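Local coordinates for hypothetical protein (Archaeoglobus fulgidus, PDB 2H6L) that is of unknown function but binds zinc through a cluster of histidines in a trimeric PPC (plants and prokaryotes conserved) domain, at residues I43-S48 / E109-E114; I90-G95 / G103-A108; F6-G11 / L118-E123; N78-D83 / P125-D130. All blocks are in the same frame, centred on the assembly; numbering follows the deposited sequence.

Overall arrangement
Contact 2 (90-95 with 103-108) holds two of the three zinc-binding histidines. Each of the other contacts has at least one strand in the same large antiparallel sheet, while strand 127-129 of contact 4 belongs to a small separate one. Contact 1 (43-48 with 109-114) shares strand 99-110 with contact 2; their centres are 11 Å apart and Val46 packs on Ala108. Contact 4 (78-83 with 125-130) lies 19 Å from contact 2 between centres, yet the Arg127 side chain comes within about 7 Å of a zinc ion. Contact 3 (6-11 with 118-123) meets contact 4 where Phe6 touches Pro125. Glu114 of contact 1 joins Asn78 and Arg127 of contact 4 between subunits of the trimer.

Contact 1: I43-S48 / E109-E114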
loop_
_atom_site.group_PDB
_atom_site.type_symbol
_atom_site.label_atom_id
_atom_site.label_comp_id
_atom_site.label_asym_id
_atom_site.label_seq_id
_atom_site.Cartn_x
_atom_site.Cartn_y
_atom_site.Cartn_z
ATOM N N ILE A 43 6.205 -2.249 -6.295
ATOM C CA ILE A 43 5.478 -1.939 -7.517
ATOM C C ILE A 43 6.365 -2.404 -8.661
ATOM O O ILE A 43 7.536 -2.706 -8.453
ATOM C CB ILE A 43 5.186 -0.426 -7.696
ATOM C CG1 ILE A 43 6.488 0.375 -7.733
ATOM C CG2 ILE A 43 4.270 0.070 -6.588
ATOM C CD1 ILE A 43 6.279 1.839 -8.162
ATOM N N GLY A 44 5.813 -2.461 -9.864
ATOM C CA GLY A 44 6.603 -2.904 -10.996
ATOM C C GLY A 44 5.778 -3.806 -11.881
ATOM O O GLY A 44 4.591 -3.564 -12.068
ATOM N N ALA A 45 6.398 -4.844 -12.431
ATOM C CA ALA A 45 5.683 -5.767 -13.299
ATOM C C ALA A 45 6.284 -7.161 -13.196
ATOM O O ALA A 45 7.457 -7.314 -12.869
ATOM C CB ALA A 45 5.737 -5.276 -14.746
ATOM N N VAL A 46 5.466 -8.164 -13.494
ATOM C CA VAL A 46 5.885 -9.560 -13.439
ATOM C C VAL A 46 5.565 -10.255 -14.756
ATOM O O VAL A 46 4.678 -9.827 -15.492
ATOM C CB VAL A 46 5.159 -10.319 -12.299
ATOM C CG1 VAL A 46 5.449 -9.658 -10.957
ATOM C CG2 VAL A 46 3.670 -10.344 -12.561
ATOM N N ARG A 47 6.284 -11.336 -15.038
ATOM C CA ARG A 47 6.079 -12.110 -16.261
ATOM C C ARG A 47 5.020 -13.192 -16.056
ATOM O O ARG A 47 4.439 -13.703 -17.014
ATOM C CB ARG A 47 7.402 -12.748 -16.693
ATOM C CG ARG A 47 8.566 -11.753 -16.772
ATOM C CD ARG A 47 9.785 -12.418 -17.406
ATOM N NE ARG A 47 9.533 -12.785 -18.798
ATOM C CZ ARG A 47 10.150 -13.776 -19.434
ATOM N NH1 ARG A 47 11.060 -14.508 -18.801
ATOM N NH2 ARG A 47 9.858 -14.035 -20.704
ATOM N N SER A 48 4.778 -13.545 -14.799
ATOM C CA SER A 48 3.775 -14.554 -14.470
ATOM C C SER A 48 3.629 -14.601 -12.963
ATOM O O SER A 48 4.388 -13.961 -12.242
ATOM C CB SER A 48 4.204 -15.929 -14.974
ATOM O OG SER A 48 5.367 -16.365 -14.288
ATOM N N GLU A 109 7.285 -14.335 -11.147
ATOM C CA GLU A 109 8.535 -14.195 -11.869
ATOM C C GLU A 109 8.664 -12.702 -12.098
ATOM O O GLU A 109 7.757 -12.074 -12.632
ATOM C CB GLU A 109 8.465 -14.921 -13.203
ATOM C CG GLU A 109 9.796 -15.022 -13.911
ATOM C CD GLU A 109 9.691 -15.795 -15.209
ATOM O OE1 GLU A 109 9.049 -16.869 -15.204
ATOM O OE2 GLU A 109 10.252 -15.334 -16.227
ATOM N N VAL A 110 9.789 -12.136 -11.686
ATOM C CA VAL A 110 10.012 -10.707 -11.839
ATOM C C VAL A 110 10.401 -10.224 -13.241
ATOM O O VAL A 110 11.203 -10.862 -13.936
ATOM C CB VAL A 110 11.111 -10.230 -10.881
ATOM C CG1 VAL A 110 11.462 -8.778 -11.177
ATOM C CG2 VAL A 110 10.656 -10.390 -9.449
ATOM N N PHE A 111 9.821 -9.091 -13.644
ATOM C CA PHE A 111 10.163 -8.459 -14.909
ATOM C C PHE A 111 11.012 -7.274 -14.458
ATOM O O PHE A 111 12.177 -7.132 -14.846
ATOM C CB PHE A 111 8.931 -7.945 -15.653
ATOM C CG PHE A 111 9.269 -7.239 -16.944
ATOM C CD1 PHE A 111 9.725 -7.959 -18.048
ATOM C CD2 PHE A 111 9.205 -5.857 -17.033
ATOM C CE1 PHE A 111 10.113 -7.314 -19.216
ATOM C CE2 PHE A 111 9.593 -5.192 -18.200
ATOM C CZ PHE A 111 10.051 -5.923 -19.294
ATOM N N ALA A 112 10.407 -6.432 -13.622
ATOM C CA ALA A 112 11.063 -5.269 -13.029
ATOM C C ALA A 112 10.319 -5.014 -11.725
ATOM O O ALA A 112 9.103 -4.799 -11.728
ATOM C CB ALA A 112 10.964 -4.050 -13.947
ATOM N N CYS A 113 11.043 -5.051 -10.610
ATOM C CA CYS A 113 10.415 -4.850 -9.312
ATOM C C CYS A 113 11.246 -4.000 -8.363
ATOM O O CYS A 113 12.425 -4.252 -8.159
ATOM C CB CYS A 113 10.127 -6.208 -8.668
ATOM S SG CYS A 113 9.153 -6.127 -7.148
ATOM N N GLU A 114 10.609 -2.984 -7.793
ATOM C CA GLU A 114 11.253 -2.084 -6.854
ATOM C C GLU A 114 10.521 -2.309 -5.537
ATOM O O GLU A 114 9.322 -2.062 -5.422
ATOM C CB GLU A 114 11.122 -0.637 -7.352
ATOM C CG GLU A 114 11.630 -0.484 -8.796
ATOM C CD GLU A 114 11.510 0.928 -9.381
ATOM O OE1 GLU A 114 10.633 1.707 -8.954
ATOM O OE2 GLU A 114 12.293 1.248 -10.301
#
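Arg47 reaches across to Glu109 along most of its length. Its CB lies 3.9 Å from Glu109 OE2, CG approaches the Phe111 ring at its edge and the CB of Phe111, and CD comes back to Glu109 OE2 at 3.2 Å. A bend at chi3 (65°) then brings NH1 obliquely to the carboxylate, where it meets OE2 of Glu109 at 2.8 Å in a salt bridge whose hydrogen bond is weak, bent to 121°; the two planes stand 78° apart. An alanine at Arg47 is likely to leave the Glu109 carboxylate without this charged mate and uncover the edge of Phe111. Behind the side chains runs an antiparallel pairing broken by a classic beta bulge: two residues, Phe111 and Ala112, stand opposite the single Ala45, and Phe111 N (3.1 Å) and Ala112 N (3.2 Å) converge on Ala45 O from one face of its carbonyl plane. Past the bulge, Arg47 N bonds to Glu109 O. Toward Ile43, Ala45 N bonds to Ala112 O at 2.8 Å. Gly44 CA lies 3.2 Å from Ala112 O; a CB would clash with that oxygen. At Glu114 the carboxylate turns to His89, Asn78 and Arg127 of the second subunit.

Contact 2: I90-G95 / G103-A108; sequences IHVLLG and GHLFSA. With ZN (zinc ion), chain D.
The zinc site is built on the beta hairpin of strands 85-96 and 99-110, where His91 and His104 face each other on neighbouring strands and hold one metal ion. His91 gives NE2 to the zinc ion at 2.2 Å, and His104 gives ND1 at 2.1 Å. The two rings come together rim to rim, neither over the other, with planes 71° apart and the metal joining their nitrogens. Torsions set this up: in His104 CG stands anti to the backbone N (chi1 -178°), while in His91 it lies beside the N, and each ring swings in toward the ion from its own strand. On the far side of His91 from the metal, ND1 is bonded to the backbone O of Ile72 of the third subunit, which fixes the rotation of the ring and probably makes its NE2 a better ligand. His89 of the same chain completes the histidine trio.

His91 and His104 form a non-hydrogen-bonded antiparallel pair, with backbone bonds on both flanks: Leu105 N to Ile90 O at 2.8 Å, and a reciprocal pair between Val92 and Gly103. The strands diverge sharply, their axes 104° apart, and the pairing is short. Leu105 points toward the other strand, its CD2 touching CG1 of Val92 at 3.9 Å and CG2 of Ile90 at 4.0 Å. A water accepts from Ile90 N (2.7 Å) and donates to Leu105 O (3.0 Å), a second link between the strands beside the Leu105 N to Ile90 O bond.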
loop_
_atom_site.group_PDB
_atom_site.type_symbol
_atom_site.label_atom_id
_atom_site.label_comp_id
_atom_site.label_asym_id
_atom_site.label_seq_id
_atom_site.Cartn_x
_atom_site.Cartn_y
_atom_site.Cartn_z
ATOM N N ILE A 90 2.518 -11.880 1.750
ATOM C CA ILE A 90 2.231 -10.797 0.821
ATOM C C ILE A 90 0.939 -10.937 0.042
ATOM O O ILE A 90 0.595 -12.019 -0.427
ATOM C CB ILE A 90 3.372 -10.664 -0.213
ATOM C CG1 ILE A 90 4.707 -10.506 0.508
ATOM C CG2 ILE A 90 3.099 -9.482 -1.152
ATOM C CD1 ILE A 90 5.909 -10.734 -0.387
ATOM N N HIS A 91 0.229 -9.824 -0.106
ATOM C CA HIS A 91 -0.997 -9.804 -0.880
ATOM C C HIS A 91 -0.751 -8.866 -2.051
ATOM O O HIS A 91 -0.038 -7.870 -1.915
ATOM C CB HIS A 91 -2.177 -9.320 -0.030
ATOM C CG HIS A 91 -2.779 -10.393 0.827
ATOM N ND1 HIS A 91 -4.072 -10.335 1.298
ATOM C CD2 HIS A 91 -2.268 -11.564 1.277
ATOM C CE1 HIS A 91 -4.335 -11.424 1.999
ATOM N NE2 HIS A 91 -3.256 -12.186 2.000
ATOM N N VAL A 92 -1.317 -9.187 -3.207
ATOM C CA VAL A 92 -1.109 -8.349 -4.376
ATOM C C VAL A 92 -2.324 -8.157 -5.245
ATOM O O VAL A 92 -3.335 -8.852 -5.123
ATOM C CB VAL A 92 -0.020 -8.925 -5.319
ATOM C CG1 VAL A 92 1.325 -8.952 -4.625
ATOM C CG2 VAL A 92 -0.434 -10.327 -5.788
ATOM N N LEU A 93 -2.182 -7.184 -6.133
ATOM C CA LEU A 93 -3.170 -6.849 -7.140
ATOM C C LEU A 93 -2.313 -6.750 -8.398
ATOM O O LEU A 93 -1.375 -5.950 -8.472
ATOM C CB LEU A 93 -3.841 -5.517 -6.817
ATOM C CG LEU A 93 -5.047 -5.680 -5.893
ATOM C CD1 LEU A 93 -5.022 -4.642 -4.788
ATOM C CD2 LEU A 93 -6.311 -5.576 -6.727
ATOM N N LEU A 94 -2.610 -7.614 -9.357
ATOM C CA LEU A 94 -1.882 -7.677 -10.619
ATOM C C LEU A 94 -2.864 -7.492 -11.754
ATOM O O LEU A 94 -4.036 -7.843 -11.632
ATOM C CB LEU A 94 -1.211 -9.047 -10.779
ATOM C CG LEU A 94 0.069 -9.441 -10.038
ATOM C CD1 LEU A 94 0.230 -8.661 -8.759
ATOM C CD2 LEU A 94 0.026 -10.942 -9.773
ATOM N N GLY A 95 -2.388 -6.952 -12.867
ATOM C CA GLY A 95 -3.272 -6.770 -13.996
ATOM C C GLY A 95 -2.897 -5.608 -14.881
ATOM O O GLY A 95 -1.810 -5.047 -14.769
ATOM N N GLY A 103 -4.997 -11.295 -4.630
ATOM C CA GLY A 103 -5.002 -12.360 -3.647
ATOM C C GLY A 103 -3.717 -12.544 -2.877
ATOM O O GLY A 103 -2.835 -11.681 -2.873
ATOM N N HIS A 104 -3.636 -13.687 -2.205
ATOM C CA HIS A 104 -2.468 -14.072 -1.435
ATOM C C HIS A 104 -1.421 -14.424 -2.499
ATOM O O HIS A 104 -1.720 -15.140 -3.454
ATOM C CB HIS A 104 -2.809 -15.306 -0.587
ATOM C CG HIS A 104 -1.696 -15.768 0.297
ATOM N ND1 HIS A 104 -1.602 -15.416 1.625
ATOM C CD2 HIS A 104 -0.616 -16.545 0.036
ATOM C CE1 HIS A 104 -0.511 -15.951 2.146
ATOM N NE2 HIS A 104 0.104 -16.640 1.201
ATOM N N LEU A 105 -0.205 -13.915 -2.343
ATOM C CA LEU A 105 0.850 -14.180 -3.314
ATOM C C LEU A 105 1.675 -15.408 -2.949
ATOM O O LEU A 105 2.169 -15.519 -1.830
ATOM C CB LEU A 105 1.773 -12.964 -3.423
ATOM C CG LEU A 105 2.977 -13.104 -4.351
ATOM C CD1 LEU A 105 2.493 -13.241 -5.790
ATOM C CD2 LEU A 105 3.878 -11.882 -4.197
ATOM N N PHE A 106 1.827 -16.324 -3.901
ATOM C CA PHE A 106 2.612 -17.535 -3.674
ATOM C C PHE A 106 3.939 -17.429 -4.401
ATOM O O PHE A 106 4.992 -17.729 -3.835
ATOM C CB PHE A 106 1.848 -18.769 -4.156
ATOM C CG PHE A 106 0.687 -19.139 -3.278
ATOM C CD1 PHE A 106 0.899 -19.712 -2.030
ATOM C CD2 PHE A 106 -0.616 -18.900 -3.689
ATOM C CE1 PHE A 106 -0.170 -20.044 -1.205
ATOM C CE2 PHE A 106 -1.694 -19.227 -2.868
ATOM C CZ PHE A 106 -1.470 -19.799 -1.627
ATOM N N SER A 107 3.882 -17.005 -5.660
ATOM C CA SER A 107 5.092 -16.828 -6.461
ATOM C C SER A 107 4.844 -15.862 -7.611
ATOM O O SER A 107 3.708 -15.673 -8.055
ATOM C CB SER A 107 5.565 -18.161 -7.042
ATOM O OG SER A 107 4.679 -18.609 -8.059
ATOM N N ALA A 108 5.926 -15.260 -8.090
ATOM C CA ALA A 108 5.864 -14.331 -9.202
ATOM C C ALA A 108 7.240 -14.208 -9.829
ATOM O O ALA A 108 8.241 -14.027 -9.137
ATOM C CB ALA A 108 5.383 -12.965 -8.734
HETATM ZN ZN ZN D . -2.630 -14.070 2.948
HETATM O O HOH W 1 2.135 -14.498 1.003
#

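Contact 3: F6-G11 / L118-E123; sequences FEVGKG and LPLSGE
Phe6 packs against Leu120 where the N-terminal strand 2-7 runs antiparallel to the chain leaving strand 113-119, at an edge of the sheet that neighbouring subunits extend. The tight end is here. Leu120 CB sits over one face of the Phe6 ring, 4.0 Å from its centroid in a CH-pi contact, and the two side chains cross at about a right angle. The rim of the ring is closed in by backbone: Gly122 N lies 3.6 Å from Phe6 CD2, near the ring plane, and a CB on Gly122 would run into that same edge. CG of Phe6 stands beside its backbone N (chi1 -50°), which lays the ring along Gly122 and Glu123. Next to it Glu7 and Ser121 make the one bridge, with Glu7 N on Ser121 O and Ser121 N on Glu7 O, both 3.0 Å.

Beyond Val8, whose CG1 still touches Leu120 CD2 and whose side chain also packs on Val8 of both other subunits, the strands part. The outer side carries exposed Glu7, Lys10 and Ser121, and contact there is slighter, with Pro119 CD resting 3.5 Å from Lys10 O. Where direct backbone bonding stops, one water takes over: it accepts from Gly9 N at 2.7 Å and donates to Lys10 O at 2.6 Å and Pro119 O at 2.8 Å.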
loop_
_atom_site.group_PDB
_atom_site.type_symbol
_atom_site.label_atom_id
_atom_site.label_comp_id
_atom_site.label_asym_id
_atom_site.label_seq_id
_atom_site.Cartn_x
_atom_site.Cartn_y
_atom_site.Cartn_z
ATOM N N PHE A 6 7.630 -2.091 17.967
ATOM C CA PHE A 6 8.957 -1.993 17.366
ATOM C C PHE A 6 9.428 -0.545 17.223
ATOM O O PHE A 6 8.678 0.401 17.477
ATOM C CB PHE A 6 8.969 -2.610 15.967
ATOM C CG PHE A 6 8.373 -3.991 15.884
ATOM C CD1 PHE A 6 7.007 -4.165 15.686
ATOM C CD2 PHE A 6 9.191 -5.118 15.949
ATOM C CE1 PHE A 6 6.461 -5.438 15.546
ATOM C CE2 PHE A 6 8.659 -6.402 15.813
ATOM C CZ PHE A 6 7.293 -6.566 15.609
ATOM N N GLU A 7 10.684 -0.395 16.811
ATOM C CA GLU A 7 11.301 0.900 16.555
ATOM C C GLU A 7 11.752 0.818 15.107
ATOM O O GLU A 7 12.159 -0.247 14.642
ATOM C CB GLU A 7 12.544 1.111 17.420
ATOM C CG GLU A 7 12.348 1.900 18.695
ATOM C CD GLU A 7 13.646 2.023 19.491
ATOM O OE1 GLU A 7 14.112 1.004 20.051
ATOM O OE2 GLU A 7 14.207 3.137 19.547
ATOM N N VAL A 8 11.676 1.930 14.389
ATOM C CA VAL A 8 12.116 1.948 13.004
ATOM C C VAL A 8 13.445 2.698 12.964
ATOM O O VAL A 8 13.702 3.557 13.805
ATOM C CB VAL A 8 11.088 2.654 12.097
ATOM C CG1 VAL A 8 9.760 1.907 12.144
ATOM C CG2 VAL A 8 10.907 4.098 12.534
ATOM N N GLY A 9 14.288 2.367 11.992
ATOM C CA GLY A 9 15.578 3.021 11.877
ATOM C C GLY A 9 16.104 3.001 10.454
ATOM O O GLY A 9 16.351 4.054 9.861
ATOM N N LYS A 10 16.274 1.803 9.902
ATOM C CA LYS A 10 16.769 1.654 8.537
ATOM C C LYS A 10 15.644 1.569 7.517
ATOM O O LYS A 10 14.472 1.418 7.861
ATOM C CB LYS A 10 17.632 0.395 8.393
ATOM C CG LYS A 10 19.070 0.517 8.885
ATOM C CD LYS A 10 19.153 0.553 10.393
ATOM C CE LYS A 10 20.594 0.391 10.861
ATOM N NZ LYS A 10 21.178 -0.903 10.409
ATOM N N GLY A 11 16.029 1.671 6.251
ATOM C CA GLY A 11 15.086 1.586 5.159
ATOM C C GLY A 11 15.829 1.021 3.965
ATOM O O GLY A 11 17.004 1.313 3.768
ATOM N N LEU A 118 10.922 -2.032 5.173
ATOM C CA LEU A 118 11.046 -1.255 6.401
ATOM C C LEU A 118 11.232 -2.228 7.552
ATOM O O LEU A 118 10.255 -2.757 8.094
ATOM C CB LEU A 118 9.783 -0.415 6.630
ATOM C CG LEU A 118 9.786 0.563 7.808
ATOM C CD1 LEU A 118 10.771 1.694 7.547
ATOM C CD2 LEU A 118 8.397 1.132 7.992
ATOM N N PRO A 119 12.494 -2.503 7.925
ATOM C CA PRO A 119 12.750 -3.432 9.029
ATOM C C PRO A 119 12.183 -2.896 10.341
ATOM O O PRO A 119 12.167 -1.685 10.578
ATOM C CB PRO A 119 14.276 -3.545 9.043
ATOM C CG PRO A 119 14.721 -2.213 8.505
ATOM C CD PRO A 119 13.758 -1.985 7.369
ATOM N N LEU A 120 11.702 -3.806 11.180
ATOM C CA LEU A 120 11.133 -3.433 12.464
ATOM C C LEU A 120 11.964 -4.089 13.556
ATOM O O LEU A 120 12.057 -5.322 13.633
ATOM C CB LEU A 120 9.673 -3.892 12.535
ATOM C CG LEU A 120 8.773 -3.228 11.487
ATOM C CD1 LEU A 120 7.439 -3.956 11.384
ATOM C CD2 LEU A 120 8.569 -1.774 11.858
ATOM N N SER A 121 12.586 -3.252 14.381
ATOM C CA SER A 121 13.433 -3.709 15.479
ATOM C C SER A 121 12.621 -3.947 16.760
ATOM O O SER A 121 12.079 -3.017 17.354
ATOM C CB SER A 121 14.537 -2.675 15.730
ATOM O OG SER A 121 15.258 -2.942 16.920
ATOM N N GLY A 122 12.545 -5.206 17.178
ATOM C CA GLY A 122 11.803 -5.561 18.377
ATOM C C GLY A 122 11.557 -7.054 18.328
ATOM O O GLY A 122 12.135 -7.742 17.489
ATOM N N GLU A 123 10.715 -7.570 19.212
ATOM C CA GLU A 123 10.435 -9.004 19.202
ATOM C C GLU A 123 9.613 -9.365 17.971
ATOM O O GLU A 123 8.498 -8.894 17.803
ATOM C CB GLU A 123 9.681 -9.408 20.467
ATOM C CG GLU A 123 10.461 -9.159 21.741
ATOM C CD GLU A 123 11.827 -9.821 21.715
ATOM O OE1 GLU A 123 11.917 -10.964 21.221
ATOM O OE2 GLU A 123 12.805 -9.209 22.197
HETATM O O HOH W 2 13.114 0.850 10.050
#

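Contact 4: N78-D83 / P125-D130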
loop_
_atom_site.group_PDB
_atom_site.type_symbol
_atom_site.label_atom_id
_atom_site.label_comp_id
_atom_site.label_asym_id
_atom_site.label_seq_id
_atom_site.Cartn_x
_atom_site.Cartn_y
_atom_site.Cartn_z
ATOM N N ASN A 78 4.114 -8.209 5.119
ATOM C CA ASN A 78 4.989 -8.127 6.264
ATOM C C ASN A 78 5.921 -9.326 6.367
ATOM O O ASN A 78 5.740 -10.348 5.697
ATOM C CB ASN A 78 4.144 -8.028 7.533
ATOM C CG ASN A 78 3.211 -9.203 7.691
ATOM O OD1 ASN A 78 3.654 -10.349 7.816
ATOM N ND2 ASN A 78 1.909 -8.934 7.677
ATOM N N VAL A 79 6.923 -9.174 7.221
ATOM C CA VAL A 79 7.907 -10.215 7.484
ATOM C C VAL A 79 7.771 -10.594 8.947
ATOM O O VAL A 79 7.591 -9.727 9.806
ATOM C CB VAL A 79 9.344 -9.710 7.265
ATOM C CG1 VAL A 79 10.335 -10.771 7.720
ATOM C CG2 VAL A 79 9.558 -9.354 5.806
ATOM N N SER A 80 7.846 -11.889 9.225
ATOM C CA SER A 80 7.755 -12.389 10.589
ATOM C C SER A 80 8.467 -13.734 10.639
ATOM O O SER A 80 9.012 -14.181 9.627
ATOM C CB SER A 80 6.290 -12.524 11.022
ATOM O OG SER A 80 5.518 -13.179 10.038
HETATM N N MSE A 81 8.472 -14.373 11.804
HETATM C CA MSE A 81 9.151 -15.655 11.947
HETATM C C MSE A 81 8.247 -16.875 11.853
HETATM O O MSE A 81 7.243 -16.982 12.554
HETATM C CB MSE A 81 9.928 -15.695 13.268
HETATM C CG MSE A 81 11.142 -14.769 13.313
HETATM SE SE MSE A 81 12.596 -15.300 12.119
HETATM C CE MSE A 81 13.489 -16.543 13.306
ATOM N N LYS A 82 8.624 -17.788 10.965
ATOM C CA LYS A 82 7.909 -19.043 10.761
ATOM C C LYS A 82 8.979 -20.110 10.542
ATOM O O LYS A 82 9.851 -19.960 9.682
ATOM C CB LYS A 82 6.992 -18.962 9.536
ATOM C CG LYS A 82 6.167 -20.227 9.310
ATOM C CD LYS A 82 5.182 -20.078 8.153
ATOM C CE LYS A 82 4.343 -21.340 7.963
ATOM N NZ LYS A 82 3.380 -21.220 6.830
ATOM N N ASP A 83 8.923 -21.180 11.324
ATOM C CA ASP A 83 9.914 -22.243 11.201
ATOM C C ASP A 83 11.317 -21.656 11.391
ATOM O O ASP A 83 12.251 -21.981 10.655
ATOM C CB ASP A 83 9.810 -22.923 9.829
ATOM C CG ASP A 83 8.437 -23.536 9.579
ATOM O OD1 ASP A 83 7.931 -24.254 10.467
ATOM O OD2 ASP A 83 7.865 -23.305 8.491
ATOM N N PRO A 125 7.176 -11.332 15.547
ATOM C CA PRO A 125 6.048 -12.235 15.783
ATOM C C PRO A 125 6.313 -13.580 15.108
ATOM O O PRO A 125 6.908 -13.640 14.025
ATOM C CB PRO A 125 4.866 -11.485 15.178
ATOM C CG PRO A 125 5.489 -10.661 14.103
ATOM C CD PRO A 125 6.769 -10.173 14.734
ATOM N N GLU A 126 5.895 -14.652 15.775
ATOM C CA GLU A 126 6.081 -15.996 15.259
ATOM C C GLU A 126 4.735 -16.549 14.819
ATOM O O GLU A 126 3.718 -16.334 15.482
ATOM C CB GLU A 126 6.673 -16.901 16.339
ATOM C CG GLU A 126 7.981 -16.413 16.932
ATOM C CD GLU A 126 8.582 -17.420 17.892
ATOM O OE1 GLU A 126 8.887 -18.544 17.440
ATOM O OE2 GLU A 126 8.744 -17.095 19.089
ATOM N N ARG A 127 4.731 -17.261 13.702
ATOM C CA ARG A 127 3.504 -17.840 13.182
ATOM C C ARG A 127 3.291 -19.264 13.685
ATOM O O ARG A 127 4.150 -20.132 13.523
ATOM C CB ARG A 127 3.517 -17.814 11.649
ATOM C CG ARG A 127 3.350 -16.415 11.059
ATOM C CD ARG A 127 3.355 -16.413 9.536
ATOM N NE ARG A 127 3.273 -15.052 9.009
ATOM C CZ ARG A 127 2.177 -14.301 9.045
ATOM N NH1 ARG A 127 1.058 -14.779 9.574
ATOM N NH2 ARG A 127 2.202 -13.064 8.562
ATOM N N ALA A 128 2.144 -19.490 14.316
ATOM C CA ALA A 128 1.792 -20.810 14.836
ATOM C C ALA A 128 0.382 -21.137 14.358
ATOM O O ALA A 128 -0.435 -20.236 14.145
ATOM C CB ALA A 128 1.850 -20.815 16.366
ATOM N N PHE A 129 0.099 -22.423 14.179
ATOM C CA PHE A 129 -1.217 -22.831 13.718
ATOM C C PHE A 129 -2.321 -22.289 14.624
ATOM O O PHE A 129 -2.236 -22.364 15.852
ATOM C CB PHE A 129 -1.327 -24.353 13.671
ATOM C CG PHE A 129 -2.621 -24.844 13.079
ATOM C CD1 PHE A 129 -2.828 -24.817 11.706
ATOM C CD2 PHE A 129 -3.639 -25.319 13.896
ATOM C CE1 PHE A 129 -4.028 -25.263 11.153
ATOM C CE2 PHE A 129 -4.842 -25.766 13.351
ATOM C CZ PHE A 129 -5.036 -25.737 11.980
ATOM N N ASP A 130 -3.356 -21.739 14.003
ATOM C CA ASP A 130 -4.492 -21.211 14.734
ATOM C C ASP A 130 -5.706 -22.050 14.345
ATOM O O ASP A 130 -6.061 -22.136 13.174
ATOM C CB ASP A 130 -4.727 -19.752 14.366
ATOM C CG ASP A 130 -5.975 -19.198 15.001
ATOM O OD1 ASP A 130 -5.985 -19.012 16.237
ATOM O OD2 ASP A 130 -6.952 -18.964 14.261
HETATM O O HOH W 3 5.177 -12.665 7.529
HETATM O O HOH W 4 6.991 -21.556 13.165
#
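Pro125 opens the contact by giving its carbonyl O to Met81 N (a selenomethionine) at 2.8 Å, while its ring CG rests on Ser80 CB at 3.7 Å. Pro125 also packs on Trp138 and on Leu13 of the third subunit. Glu126 follows, exposed and bridged to Met81 through the backbone: its CA makes a CA-H...O contact of 3.1 Å with Met81 O. The same Met81 O accepts from Arg127 N at 2.8 Å, and these bonds tie the short strand 127-129 to the end of strand 70-82.

Arg127 is extended from CG to NE (chi2 -180°, chi3 -177°), which carries the guanidinium past Ser80, with NE 3.1 Å from Ser80 OG, to Asn78. Ser80 OG is itself hydrogen-bonded to Trp138 NE1. At Asn78, NH2 makes a weak bond of 3.2 Å to OD1, which lies at the edge of the guanidinium in its plane; the amide and guanidinium are nearly coplanar, and Asn78 ND2 bonds to OE1 of Glu114 of the third subunit. A water at 2.6 Å from Ser80 OG accepts from NH2 in the same plane. NH1 has stronger partners elsewhere, Phe136 O and the carboxylate of that Glu114. Further on, a water accepts from Asp83 N and donates to Arg127 O.

A leucine at Arg127 would probably strip the Glu114 carboxylate of the third subunit of its salt-bridge partner and Asn78 OD1 of this donor. With His89 of the same chain packed against it, the buried guanidinium links a zinc ligand to the subunit interface, and the Glu114 carboxylate probably offsets its charge.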